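Local coordinates for chitin binding protein (PDB 4A02) that cleaves glycosidic bonds of crystalline alpha- and beta-chitin oxidatively by a copper-dependent mechanism, working in synergy with a chitinase, at residues Trp148-Gly151 with Ala156-Gln159; Thr64-Thr69 with Lys139-Ile144; Gly26-Glu31 with Glu56-Gln61. All coordinates share one frame; numbering follows the deposited sequence.

Interaction 1 (Trp148-Gly151 with Ala156-Gln159)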
ATOM      1  N   TRP A 148      -0.526   6.680  -4.340  1.00  6.41           N
ATOM      2  CA  TRP A 148       0.079   7.995  -4.548  1.00  6.53           C
ATOM      3  C   TRP A 148      -0.088   8.365  -6.028  1.00  6.75           C
ATOM      4  O   TRP A 148       0.520   7.764  -6.897  1.00  7.11           O
ATOM      5  CB  TRP A 148       1.536   7.938  -4.172  1.00  6.96           C
ATOM      6  CG  TRP A 148       2.311   9.183  -4.464  1.00  7.08           C
ATOM      7  CD1 TRP A 148       1.870  10.482  -4.453  1.00  8.07           C
ATOM      8  CD2 TRP A 148       3.700   9.254  -4.773  1.00  7.47           C
ATOM      9  NE1 TRP A 148       2.883  11.322  -4.756  1.00  9.10           N
ATOM     10  CE2 TRP A 148       4.030  10.596  -4.965  1.00  8.16           C
ATOM     11  CE3 TRP A 148       4.713   8.301  -4.955  1.00  8.25           C
ATOM     12  CZ2 TRP A 148       5.317  11.016  -5.302  1.00  9.70           C
ATOM     13  CZ3 TRP A 148       5.971   8.717  -5.278  1.00  9.97           C
ATOM     14  CH2 TRP A 148       6.260  10.073  -5.471  1.00 10.66           C
ATOM     15  N   GLY A 149      -0.987   9.328  -6.290  1.00  7.06           N
ATOM     16  CA  GLY A 149      -1.284   9.741  -7.657  1.00  7.60           C
ATOM     17  C   GLY A 149      -0.365  10.865  -8.097  1.00  7.23           C
ATOM     18  O   GLY A 149      -0.353  11.934  -7.494  1.00  8.37           O
ATOM     19  N   ILE A 150       0.399  10.631  -9.144  1.00  7.65           N
ATOM     20  CA  ILE A 150       1.433  11.577  -9.577  1.00  7.61           C
ATOM     21  C   ILE A 150       0.802  12.745 -10.333  1.00  7.66           C
ATOM     22  O   ILE A 150      -0.132  12.590 -11.120  1.00  8.30           O
ATOM     23  CB  ILE A 150       2.481  10.831 -10.405  1.00  7.78           C
ATOM     24  CG1 ILE A 150       3.078   9.670  -9.586  1.00  8.03           C
ATOM     25  CG2 ILE A 150       3.586  11.748 -10.905  1.00  8.58           C
ATOM     26  CD1 ILE A 150       3.725  10.084  -8.322  1.00  9.71           C
ATOM     27  N   GLY A 151       1.320  13.958 -10.073  1.00  8.28           N
ATOM     28  CA  GLY A 151       0.740  15.125 -10.699  1.00  9.02           C
ATOM     29  C   GLY A 151       1.087  15.392 -12.129  1.00  8.95           C
ATOM     30  O   GLY A 151       0.379  16.091 -12.826  1.00 10.75           O
ATOM     31  N   ALA A 156       0.280   6.148 -10.926  1.00  7.44           N
ATOM     32  CA  ALA A 156       0.224   6.183  -9.476  1.00  6.71           C
ATOM     33  C   ALA A 156       1.152   5.071  -8.992  1.00  6.63           C
ATOM     34  O   ALA A 156       1.463   4.122  -9.716  1.00  7.20           O
ATOM     35  CB  ALA A 156      -1.181   5.947  -8.978  1.00  7.54           C
ATOM     36  N   PHE A 157       1.536   5.194  -7.733  1.00  6.43           N
ATOM     37  CA  PHE A 157       2.292   4.170  -7.016  1.00  6.09           C
ATOM     38  C   PHE A 157       1.388   3.515  -5.996  1.00  5.87           C
ATOM     39  O   PHE A 157       0.703   4.196  -5.225  1.00  6.82           O
ATOM     40  CB  PHE A 157       3.552   4.769  -6.354  1.00  6.49           C
ATOM     41  CG  PHE A 157       4.562   5.152  -7.386  1.00  6.88           C
ATOM     42  CD1 PHE A 157       4.416   6.332  -8.122  1.00  7.85           C
ATOM     43  CD2 PHE A 157       5.630   4.317  -7.722  1.00  7.40           C
ATOM     44  CE1 PHE A 157       5.274   6.638  -9.152  1.00  9.27           C
ATOM     45  CE2 PHE A 157       6.489   4.608  -8.736  1.00  8.76           C
ATOM     46  CZ  PHE A 157       6.303   5.754  -9.485  1.00  9.91           C
ATOM     47  N   TYR A 158       1.358   2.180  -6.017  1.00  5.81           N
ATOM     48  CA  TYR A 158       0.374   1.388  -5.297  1.00  5.94           C
ATOM     49  C   TYR A 158       1.051   0.556  -4.236  1.00  5.71           C
ATOM     50  O   TYR A 158       1.998  -0.173  -4.516  1.00  6.26           O
ATOM     51  CB  TYR A 158      -0.347   0.468  -6.287  1.00  6.34           C
ATOM     52  CG  TYR A 158      -1.215   1.185  -7.320  1.00  6.24           C
ATOM     53  CD1 TYR A 158      -0.700   1.635  -8.519  1.00  6.40           C
ATOM     54  CD2 TYR A 158      -2.581   1.394  -7.059  1.00  6.49           C
ATOM     55  CE1 TYR A 158      -1.519   2.285  -9.438  1.00  6.87           C
ATOM     56  CE2 TYR A 158      -3.392   2.005  -7.976  1.00  7.21           C
ATOM     57  CZ  TYR A 158      -2.855   2.454  -9.179  1.00  6.75           C
ATOM     58  OH  TYR A 158      -3.724   3.075 -10.058  1.00  7.98           O
ATOM     59  N   GLN A 159       0.551   0.678  -3.000  1.00  5.67           N
ATOM     60  CA  GLN A 159       1.198   0.076  -1.825  1.00  5.54           C
ATOM     61  C   GLN A 159       0.180  -0.662  -0.963  1.00  5.54           C
ATOM     62  O   GLN A 159      -0.571  -0.069  -0.197  1.00  6.24           O
ATOM     63  CB  GLN A 159       1.888   1.172  -1.020  1.00  5.85           C
ATOM     64  CG  GLN A 159       3.090   1.750  -1.741  1.00  6.04           C
ATOM     65  CD  GLN A 159       4.294   0.831  -1.624  1.00  5.75           C
ATOM     66  OE1 GLN A 159       4.786   0.627  -0.511  1.00  5.90           O
ATOM     67  NE2 GLN A 159       4.785   0.299  -2.721  1.00  7.58           N
TER
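Trp148 and Phe157 pair across a beta hairpin as a hydrogen-bonded pair. The hairpin joins strands 142-150 and 155-165 of the immunoglobulin-like beta-sandwich core of this lytic polysaccharide monooxygenase. The two short strand segments run antiparallel, 4.7 Å apart between axes.

Two backbone bonds close the pair. Trp148 N donates to Phe157 O at 2.9 Å. Phe157 N returns a bond of the same length to Trp148 O. Ala156 CA also lies 3.0 Å from Trp148 O, a CA-H...O contact. Gly149 and Ala156 form the following non-hydrogen-bonded pair.

Apolar packing involves Trp148, Ile150 and Phe157. The aromatic side chains lie side by side and point the same way. Their ring planes meet obliquely at 37°, with Trp148 CE3 3.7 Å from Phe157 CD1. Trp148 CG is anti to the backbone N (chi1 174°), which sets the six-membered ring beside Phe157. The indole NE1 bonds to Thr88 OG1, and the indole stacks on Trp91.

The pair lies next to the copper site. The ring of Phe157 meets that of the copper ligand His1, and Ile150 packs against the second ligand, His86. Phe157 and Ile150 thus line the two histidines that bind copper. Ile150 touches both rings of the aromatic pair: its CG1 meets the edge of Phe157 in plane, and its CD1 sits 3.4 Å above the centre of the Trp148 ring.

Interaction 2 (Thr64-Thr69 with Lys139-Ile144)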
ATOM      1  N   THR A  64      -1.028 -16.560   6.346  1.00  7.97           N
ATOM      2  CA  THR A  64       0.286 -16.581   6.960  1.00  8.45           C
ATOM      3  C   THR A  64       1.404 -16.058   6.044  1.00  7.65           C
ATOM      4  O   THR A  64       2.561 -16.025   6.477  1.00 10.26           O
ATOM      5  CB  THR A  64       0.652 -17.964   7.472  1.00 10.93           C
ATOM      6  OG1 THR A  64       0.654 -18.881   6.416  1.00 13.10           O
ATOM      7  CG2 THR A  64      -0.377 -18.388   8.535  1.00 14.46           C
ATOM      8  N   ARG A  65       1.108 -15.631   4.829  1.00  6.80           N
ATOM      9  CA  ARG A  65       2.136 -15.297   3.874  1.00  6.77           C
ATOM     10  C   ARG A  65       2.967 -14.078   4.271  1.00  6.40           C
ATOM     11  O   ARG A  65       4.145 -14.011   3.943  1.00  8.45           O
ATOM     12  CB  ARG A  65       1.489 -15.056   2.506  1.00  7.27           C
ATOM     13  CG  ARG A  65       2.404 -14.841   1.330  1.00  7.80           C
ATOM     14  CD  ARG A  65       3.203 -16.095   0.946  1.00  7.62           C
ATOM     15  NE  ARG A  65       3.943 -15.854  -0.300  1.00  8.24           N
ATOM     16  CZ  ARG A  65       5.036 -15.096  -0.368  1.00  9.01           C
ATOM     17  NH1 ARG A  65       5.645 -14.707   0.723  1.00 11.93           N
ATOM     18  NH2 ARG A  65       5.501 -14.811  -1.519  1.00 10.41           N
ATOM     19  N   TRP A  66       2.322 -13.078   4.877  1.00  5.84           N
ATOM     20  CA  TRP A  66       2.891 -11.759   5.021  1.00  5.55           C
ATOM     21  C   TRP A  66       2.958 -11.334   6.472  1.00  5.58           C
ATOM     22  O   TRP A  66       2.097 -11.662   7.297  1.00  6.48           O
ATOM     23  CB  TRP A  66       2.043 -10.732   4.239  1.00  5.52           C
ATOM     24  CG  TRP A  66       1.822 -11.077   2.829  1.00  5.50           C
ATOM     25  CD1 TRP A  66       0.649 -11.338   2.198  1.00  5.88           C
ATOM     26  CD2 TRP A  66       2.841 -11.226   1.792  1.00  5.45           C
ATOM     27  NE1 TRP A  66       0.830 -11.624   0.868  1.00  6.02           N
ATOM     28  CE2 TRP A  66       2.182 -11.559   0.599  1.00  5.61           C
ATOM     29  CE3 TRP A  66       4.246 -11.123   1.791  1.00  5.91           C
ATOM     30  CZ2 TRP A  66       2.864 -11.773  -0.602  1.00  6.23           C
ATOM     31  CZ3 TRP A  66       4.902 -11.331   0.613  1.00  6.51           C
ATOM     32  CH2 TRP A  66       4.231 -11.655  -0.556  1.00  6.45           C
ATOM     33  N   HIS A  67       3.984 -10.519   6.801  1.00  5.90           N
ATOM     34  CA  HIS A  67       4.106  -9.944   8.131  1.00  5.71           C
ATOM     35  C   HIS A  67       3.083  -8.807   8.307  1.00  5.76           C
ATOM     36  O   HIS A  67       2.910  -7.971   7.429  1.00  7.19           O
ATOM     37  CB  HIS A  67       5.527  -9.396   8.333  1.00  6.74           C
ATOM     38  CG  HIS A  67       6.511 -10.474   8.544  1.00  7.80           C
ATOM     39  ND1 HIS A  67       6.985 -11.240   7.487  1.00  8.65           N
ATOM     40  CD2 HIS A  67       7.101 -10.958   9.634  1.00 11.88           C
ATOM     41  CE1 HIS A  67       7.837 -12.129   7.956  1.00 10.47           C
ATOM     42  NE2 HIS A  67       7.918 -12.007   9.258  1.00 12.71           N
ATOM     43  N   LYS A  68       2.429  -8.798   9.458  1.00  5.39           N
ATOM     44  CA  LYS A  68       1.292  -7.909   9.695  1.00  5.40           C
ATOM     45  C   LYS A  68       1.597  -6.996  10.884  1.00  5.46           C
ATOM     46  O   LYS A  68       1.720  -7.474  12.022  1.00  6.94           O
ATOM     47  CB  LYS A  68       0.054  -8.747  10.029  1.00  5.97           C
ATOM     48  CG  LYS A  68      -0.313  -9.763   8.963  1.00  6.27           C
ATOM     49  CD  LYS A  68      -1.257 -10.804   9.490  1.00  7.35           C
ATOM     50  CE  LYS A  68      -1.534 -11.955   8.589  1.00  8.14           C
ATOM     51  NZ  LYS A  68      -0.284 -12.792   8.374  1.00  8.33           N
ATOM     52  N   THR A  69       1.713  -5.698  10.655  1.00  5.31           N
ATOM     53  CA  THR A  69       1.982  -4.751  11.747  1.00  5.15           C
ATOM     54  C   THR A  69       0.751  -4.611  12.621  1.00  5.16           C
ATOM     55  O   THR A  69      -0.345  -4.339  12.128  1.00  5.53           O
ATOM     56  CB  THR A  69       2.347  -3.371  11.173  1.00  5.21           C
ATOM     57  OG1 THR A  69       3.551  -3.480  10.432  1.00  5.89           O
ATOM     58  CG2 THR A  69       2.529  -2.351  12.273  1.00  5.79           C
ATOM     59  N   LYS A 139     -11.180  -5.287  12.915  1.00  7.31           N
ATOM     60  CA  LYS A 139     -10.430  -6.154  13.807  1.00  7.42           C
ATOM     61  C   LYS A 139      -9.763  -7.242  12.992  1.00  6.80           C
ATOM     62  O   LYS A 139     -10.348  -7.710  11.996  1.00  7.94           O
ATOM     63  CB  LYS A 139     -11.307  -6.771  14.883  1.00  9.52           C
ATOM     64  CG  LYS A 139     -10.590  -7.385  16.038  1.00 12.80           C
ATOM     65  CD  LYS A 139     -11.421  -7.781  17.170  1.00 18.30           C
ATOM     66  CE  LYS A 139     -10.670  -8.423  18.313  1.00 26.13           C
ATOM     67  NZ  LYS A 139     -11.649  -9.150  19.221  1.00 28.56           N
ATOM     68  N   GLY A 140      -8.582  -7.641  13.418  1.00  6.69           N
ATOM     69  CA  GLY A 140      -7.883  -8.774  12.821  1.00  6.89           C
ATOM     70  C   GLY A 140      -7.033  -8.364  11.626  1.00  5.90           C
ATOM     71  O   GLY A 140      -6.697  -7.207  11.433  1.00  6.16           O
ATOM     72  N   TYR A 141      -6.640  -9.366  10.836  1.00  6.02           N
ATOM     73  CA  TYR A 141      -5.807  -9.141   9.672  1.00  5.74           C
ATOM     74  C   TYR A 141      -6.557  -8.334   8.635  1.00  5.72           C
ATOM     75  O   TYR A 141      -7.667  -8.754   8.217  1.00  6.59           O
ATOM     76  CB  TYR A 141      -5.366 -10.473   9.101  1.00  6.36           C
ATOM     77  CG  TYR A 141      -4.541 -10.439   7.830  1.00  5.93           C
ATOM     78  CD1 TYR A 141      -3.744  -9.355   7.483  1.00  5.92           C
ATOM     79  CD2 TYR A 141      -4.569 -11.528   6.970  1.00  6.12           C
ATOM     80  CE1 TYR A 141      -3.011  -9.338   6.313  1.00  5.86           C
ATOM     81  CE2 TYR A 141      -3.804 -11.548   5.827  1.00  6.29           C
ATOM     82  CZ  TYR A 141      -3.032 -10.461   5.482  1.00  5.76           C
ATOM     83  OH  TYR A 141      -2.247 -10.510   4.347  1.00  6.21           O
ATOM     84  N   HIS A 142      -5.974  -7.231   8.178  1.00  5.43           N
ATOM     85  CA  HIS A 142      -6.503  -6.372   7.152  1.00  5.54           C
ATOM     86  C   HIS A 142      -5.384  -5.936   6.232  1.00  5.20           C
ATOM     87  O   HIS A 142      -4.202  -6.001   6.568  1.00  5.67           O
ATOM     88  CB  HIS A 142      -7.193  -5.129   7.770  1.00  5.76           C
ATOM     89  CG  HIS A 142      -8.558  -5.500   8.298  1.00  5.91           C
ATOM     90  ND1 HIS A 142      -9.584  -5.693   7.386  1.00  6.94           N
ATOM     91  CD2 HIS A 142      -8.992  -5.814   9.542  1.00  6.47           C
ATOM     92  CE1 HIS A 142     -10.605  -6.061   8.102  1.00  7.33           C
ATOM     93  NE2 HIS A 142     -10.302  -6.152   9.390  1.00  6.89           N
ATOM     94  N   VAL A 143      -5.794  -5.475   5.030  1.00  5.44           N
ATOM     95  CA  VAL A 143      -4.888  -4.865   4.082  1.00  5.26           C
ATOM     96  C   VAL A 143      -5.338  -3.444   3.852  1.00  5.35           C
ATOM     97  O   VAL A 143      -6.485  -3.193   3.476  1.00  6.19           O
ATOM     98  CB  VAL A 143      -4.802  -5.667   2.766  1.00  5.91           C
ATOM     99  CG1 VAL A 143      -3.915  -4.955   1.743  1.00  6.76           C
ATOM    100  CG2 VAL A 143      -4.283  -7.072   3.023  1.00  6.66           C
ATOM    101  N   ILE A 144      -4.414  -2.500   4.064  1.00  5.38           N
ATOM    102  CA  ILE A 144      -4.569  -1.116   3.645  1.00  5.49           C
ATOM    103  C   ILE A 144      -3.949  -0.987   2.270  1.00  5.52           C
ATOM    104  O   ILE A 144      -2.868  -1.492   2.017  1.00  6.21           O
ATOM    105  CB  ILE A 144      -3.916  -0.156   4.654  1.00  5.83           C
ATOM    106  CG1 ILE A 144      -4.541  -0.275   6.040  1.00  6.60           C
ATOM    107  CG2 ILE A 144      -3.928   1.277   4.146  1.00  6.77           C
ATOM    108  CD1 ILE A 144      -3.744   0.389   7.121  1.00  8.33           C
TER
HETATM  109  O   HOH W   1      -0.625 -12.897   5.330  1.00  7.30           O
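Lys68 lays its aliphatic chain over one face of the Tyr141 ring, crossing that side chain at about a right angle. From CB, which points toward segment 139-144, the chain runs on to Lys68 CG, 3.8 Å from Tyr141 CD1. Lys68 CD comes closer, at 3.5 Å from the same Tyr141 CD1. Lys68 CE stands over the ring centre, 3.3 Å from the centroid of Tyr141, in a CH-pi contact.

The chain is extended up to CE and then bends (chi4 66°). The bend carries NZ away from the ring toward the backbone of its own loop. There Lys68 NZ donates to Trp66 O at 2.8 Å, and it also bonds to Ala63 O. A water accepts a third bond from NZ. Lys68 NZ still lies over the Tyr141 face as a cation-pi partner, 4.5 Å from the ring centroid.

The same water accepts from Trp66 N and donates weakly to Tyr141 OH. Tyr141 OH is also bonded to Asp162 OD1, and it approaches the Trp66 ring edge in plane, 3.7 Å from Trp66 CD1. The contact pins the loop before strand 69-71 to the corner leading into strand 142-150. It is a lysine-tyrosine cation-pi pair with a water bridge, away from the copper site.

Interaction 3 (Gly26-Glu31 with Glu56-Gln61)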
ATOM      1  N   GLY A  26       9.204 -10.863  -5.194  1.00  6.01           N
ATOM      2  CA  GLY A  26       9.626 -10.585  -6.542  1.00  6.23           C
ATOM      3  C   GLY A  26      10.540  -9.387  -6.595  1.00  5.81           C
ATOM      4  O   GLY A  26      11.406  -9.189  -5.754  1.00  6.14           O
ATOM      5  N   ARG A  27      10.334  -8.561  -7.635  1.00  6.20           N
ATOM      6  CA  ARG A  27      11.181  -7.389  -7.851  1.00  6.42           C
ATOM      7  C   ARG A  27      11.193  -6.438  -6.673  1.00  6.14           C
ATOM      8  O   ARG A  27      12.136  -5.657  -6.563  1.00  6.44           O
ATOM      9  CB  ARG A  27      10.728  -6.605  -9.076  1.00  7.94           C
ATOM     10  CG  ARG A  27      11.024  -7.218 -10.417  1.00  9.25           C
ATOM     11  CD  ARG A  27      10.342  -6.451 -11.537  1.00 10.55           C
ATOM     12  NE  ARG A  27      10.951  -5.146 -11.682  1.00 11.29           N
ATOM     13  CZ  ARG A  27      10.528  -4.222 -12.523  1.00 10.47           C
ATOM     14  NH1 ARG A  27       9.511  -4.440 -13.305  1.00 11.36           N
ATOM     15  NH2 ARG A  27      11.122  -3.070 -12.609  1.00 13.41           N
ATOM     16  N   ALA A  28      10.166  -6.462  -5.815  1.00  5.85           N
ATOM     17  CA  ALA A  28      10.144  -5.529  -4.690  1.00  5.85           C
ATOM     18  C   ALA A  28      11.256  -5.735  -3.708  1.00  5.81           C
ATOM     19  O   ALA A  28      11.515  -4.868  -2.879  1.00  6.53           O
ATOM     20  CB  ALA A  28       8.792  -5.590  -3.987  1.00  6.55           C
ATOM     21  N   GLN A  29      11.956  -6.894  -3.768  1.00  5.50           N
ATOM     22  CA  GLN A  29      13.085  -7.071  -2.880  1.00  5.66           C
ATOM     23  C   GLN A  29      14.166  -6.073  -3.181  1.00  6.10           C
ATOM     24  O   GLN A  29      14.920  -5.670  -2.262  1.00  7.01           O
ATOM     25  CB  GLN A  29      13.578  -8.518  -2.995  1.00  5.81           C
ATOM     26  CG  GLN A  29      14.740  -8.843  -2.084  1.00  5.98           C
ATOM     27  CD  GLN A  29      15.127 -10.292  -2.177  1.00  6.03           C
ATOM     28  OE1 GLN A  29      14.281 -11.196  -2.260  1.00  6.30           O
ATOM     29  NE2 GLN A  29      16.404 -10.589  -2.122  1.00  8.34           N
ATOM     30  N   TRP A  30      14.276  -5.652  -4.436  1.00  5.96           N
ATOM     31  CA  TRP A  30      15.277  -4.733  -4.903  1.00  6.67           C
ATOM     32  C   TRP A  30      14.716  -3.361  -5.260  1.00  6.73           C
ATOM     33  O   TRP A  30      15.485  -2.387  -5.233  1.00  8.87           O
ATOM     34  CB  TRP A  30      16.054  -5.330  -6.118  1.00  7.64           C
ATOM     35  CG  TRP A  30      16.663  -6.657  -5.730  1.00  7.86           C
ATOM     36  CD1 TRP A  30      17.851  -6.896  -5.107  1.00 10.77           C
ATOM     37  CD2 TRP A  30      16.066  -7.963  -5.904  1.00  7.49           C
ATOM     38  NE1 TRP A  30      18.050  -8.227  -4.886  1.00 11.12           N
ATOM     39  CE2 TRP A  30      16.948  -8.910  -5.373  1.00  9.18           C
ATOM     40  CE3 TRP A  30      14.864  -8.413  -6.453  1.00  8.05           C
ATOM     41  CZ2 TRP A  30      16.671 -10.272  -5.373  1.00 10.65           C
ATOM     42  CZ3 TRP A  30      14.614  -9.736  -6.460  1.00  9.82           C
ATOM     43  CH2 TRP A  30      15.504 -10.667  -5.947  1.00 11.35           C
ATOM     44  N   GLU A  31      13.436  -3.284  -5.619  1.00  6.44           N
ATOM     45  CA  GLU A  31      12.866  -2.006  -6.073  0.50  7.01           C
ATOM     46  C   GLU A  31      11.440  -1.871  -5.540  1.00  6.14           C
ATOM     47  O   GLU A  31      10.437  -1.797  -6.247  1.00  6.82           O
ATOM     48  CB  GLU A  31      12.877  -1.868  -7.595  0.50 10.26           C
ATOM     49  CG  GLU A  31      13.794  -2.708  -8.412  0.50 13.74           C
ATOM     50  CD  GLU A  31      13.438  -3.068  -9.808  0.50 13.31           C
ATOM     51  OE1 GLU A  31      13.406  -2.213 -10.742  0.50 11.75           O
ATOM     52  OE2 GLU A  31      13.261  -4.269 -10.198  0.50 12.53           O
ATOM     53  N   GLU A  56       4.632  -9.980  -9.418  1.00  7.22           N
ATOM     54  CA  GLU A  56       3.520 -10.886  -9.153  1.00  7.68           C
ATOM     55  C   GLU A  56       3.624 -11.639  -7.835  1.00  6.52           C
ATOM     56  O   GLU A  56       2.556 -11.943  -7.287  1.00  7.01           O
ATOM     57  CB  GLU A  56       3.330 -11.919 -10.264  1.00  9.04           C
ATOM     58  CG  GLU A  56       3.155 -11.405 -11.659  1.00  9.18           C
ATOM     59  CD  GLU A  56       4.403 -11.020 -12.431  1.00  8.53           C
ATOM     60  OE1 GLU A  56       5.528 -11.013 -11.880  1.00  9.36           O
ATOM     61  OE2 GLU A  56       4.247 -10.671 -13.652  1.00 11.99           O
ATOM     62  N   PRO A  57       4.785 -11.984  -7.276  1.00  6.48           N
ATOM     63  CA  PRO A  57       4.763 -12.693  -5.968  1.00  6.13           C
ATOM     64  C   PRO A  57       4.043 -11.902  -4.898  1.00  5.78           C
ATOM     65  O   PRO A  57       3.479 -12.504  -3.967  1.00  6.27           O
ATOM     66  CB  PRO A  57       6.232 -12.934  -5.656  1.00  6.56           C
ATOM     67  CG  PRO A  57       6.874 -12.998  -7.037  1.00  6.91           C
ATOM     68  CD  PRO A  57       6.164 -11.905  -7.798  1.00  6.73           C
ATOM     69  N   LEU A  58       4.032 -10.568  -4.982  1.00  5.86           N
ATOM     70  CA  LEU A  58       3.279  -9.755  -4.030  1.00  6.10           C
ATOM     71  C   LEU A  58       1.794 -10.068  -4.033  1.00  6.21           C
ATOM     72  O   LEU A  58       1.111  -9.783  -3.049  1.00  6.68           O
ATOM     73  CB  LEU A  58       3.451  -8.266  -4.333  1.00  6.30           C
ATOM     74  CG  LEU A  58       4.794  -7.665  -3.901  1.00  6.11           C
ATOM     75  CD1 LEU A  58       4.925  -6.277  -4.524  1.00  7.36           C
ATOM     76  CD2 LEU A  58       4.894  -7.560  -2.384  1.00  6.63           C
ATOM     77  N   ASP A  59       1.251 -10.573  -5.157  1.00  6.26           N
ATOM     78  CA  ASP A  59      -0.152 -10.861  -5.238  1.00  6.53           C
ATOM     79  C   ASP A  59      -0.519 -12.160  -4.560  1.00  6.33           C
ATOM     80  O   ASP A  59      -1.726 -12.458  -4.439  1.00  7.75           O
ATOM     81  CB  ASP A  59      -0.591 -10.898  -6.700  1.00  7.04           C
ATOM     82  CG  ASP A  59      -0.432  -9.567  -7.392  1.00  6.80           C
ATOM     83  OD1 ASP A  59      -0.746  -8.532  -6.784  1.00  7.08           O
ATOM     84  OD2 ASP A  59      -0.001  -9.582  -8.589  1.00  7.62           O
ATOM     85  N   GLU A  60       0.444 -12.935  -4.108  1.00  6.28           N
ATOM     86  CA  GLU A  60       0.115 -14.137  -3.358  1.00  5.91           C
ATOM     87  C   GLU A  60      -0.631 -13.711  -2.092  1.00  5.74           C
ATOM     88  O   GLU A  60      -0.444 -12.628  -1.562  1.00  6.11           O
ATOM     89  CB  GLU A  60       1.406 -14.917  -3.067  1.00  6.35           C
ATOM     90  CG  GLU A  60       1.978 -15.445  -4.379  1.00  6.83           C
ATOM     91  CD  GLU A  60       3.298 -16.158  -4.295  1.00  7.13           C
ATOM     92  OE1 GLU A  60       3.686 -16.583  -3.184  1.00  8.48           O
ATOM     93  OE2 GLU A  60       3.920 -16.324  -5.380  1.00  7.67           O
ATOM     94  N   GLN A  61      -1.521 -14.592  -1.626  1.00  6.61           N
ATOM     95  CA  GLN A  61      -2.400 -14.211  -0.520  1.00  6.31           C
ATOM     96  C   GLN A  61      -2.819 -15.456   0.254  1.00  6.65           C
ATOM     97  O   GLN A  61      -3.599 -16.279  -0.232  1.00  7.38           O
ATOM     98  CB  GLN A  61      -3.621 -13.453  -1.054  1.00  6.61           C
ATOM     99  CG  GLN A  61      -4.470 -12.809   0.022  1.00  6.91           C
ATOM    100  CD  GLN A  61      -3.688 -11.898   0.936  1.00  6.40           C
ATOM    101  OE1 GLN A  61      -3.164 -10.871   0.486  1.00  7.05           O
ATOM    102  NE2 GLN A  61      -3.604 -12.227   2.222  1.00  6.66           N
TER
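Gly26 packs against the ring of Pro57, and Ala28 meets Leu58 beside it. Two loops of the region between helix 10-13 and strand 69-71 come together here. Residues 27-29 form a 3-10 turn. Residues 56-59 have helical backbone angles.

The contact between the segments is van der Waals packing. The backbone of Gly26 lies along the pyrrolidine ring. Gly26 N is 3.7 Å from Pro57 CB, and Gly26 CA is equally far from Pro57 CG. Gly26 has positive phi (57°), and the side on which a side chain would stand is taken up by the proline. The CB of Leu58 heads neither toward nor away from segment 26-31, but the end of its side chain comes nearer Ala28. CG is anti to the carbonyl carbon (chi1 -76°), and Leu58 CD1 reaches Ala28 CB at 4.0 Å. Leu58 also packs on Ile35.

Polar bonds shape each segment from within. Gln29 N bonds to Gly26 O. Arg27 O accepts from both Trp30 N and Glu31 N. In the other segment Asp59 N bonds to Glu56 O at 2.8 Å.

Glu31 is deposited in two conformers. In the one described, Arg27 NE makes a salt bridge to Glu31 OE2 at 2.9 Å, and Arg27 NH2 also bonds to Glu31 OE1. This link is doubtful for the other conformer. Arg27 NH1 bonds to Ser53 O, tying the turn to the chain just before segment 56-61.

With no hydrogen bond between the two segments, their direct fit depends on shape. Polar bonds within each turn, and from Arg27 to the residues just before 56-61, set the positions of the two surfaces.

Overall arrangement
Interactions 1 and 2 both use strand 142-150, and their centres lie 22 Å apart on opposite sides of the chain's centre. Interaction 1 adjoins the copper site: the side chains of Phe157 and His1 are about 3 Å apart at their nearest atoms, and those of Ile150 and His86 about 4 Å. Interactions 2 and 3 lie away from it. These two touch directly, although their centres are 16 Å apart. Arg65 NE forms a salt bridge with Glu60 OE1 at 3.0 Å. Trp66 NE1 probably hydrogen-bonds to Glu60 O at 2.9 Å, and the Trp66 ring packs on the carbonyls of Pro57 and Leu58. Interaction 3 does not touch interaction 1: their nearest atoms are about 7 Å apart.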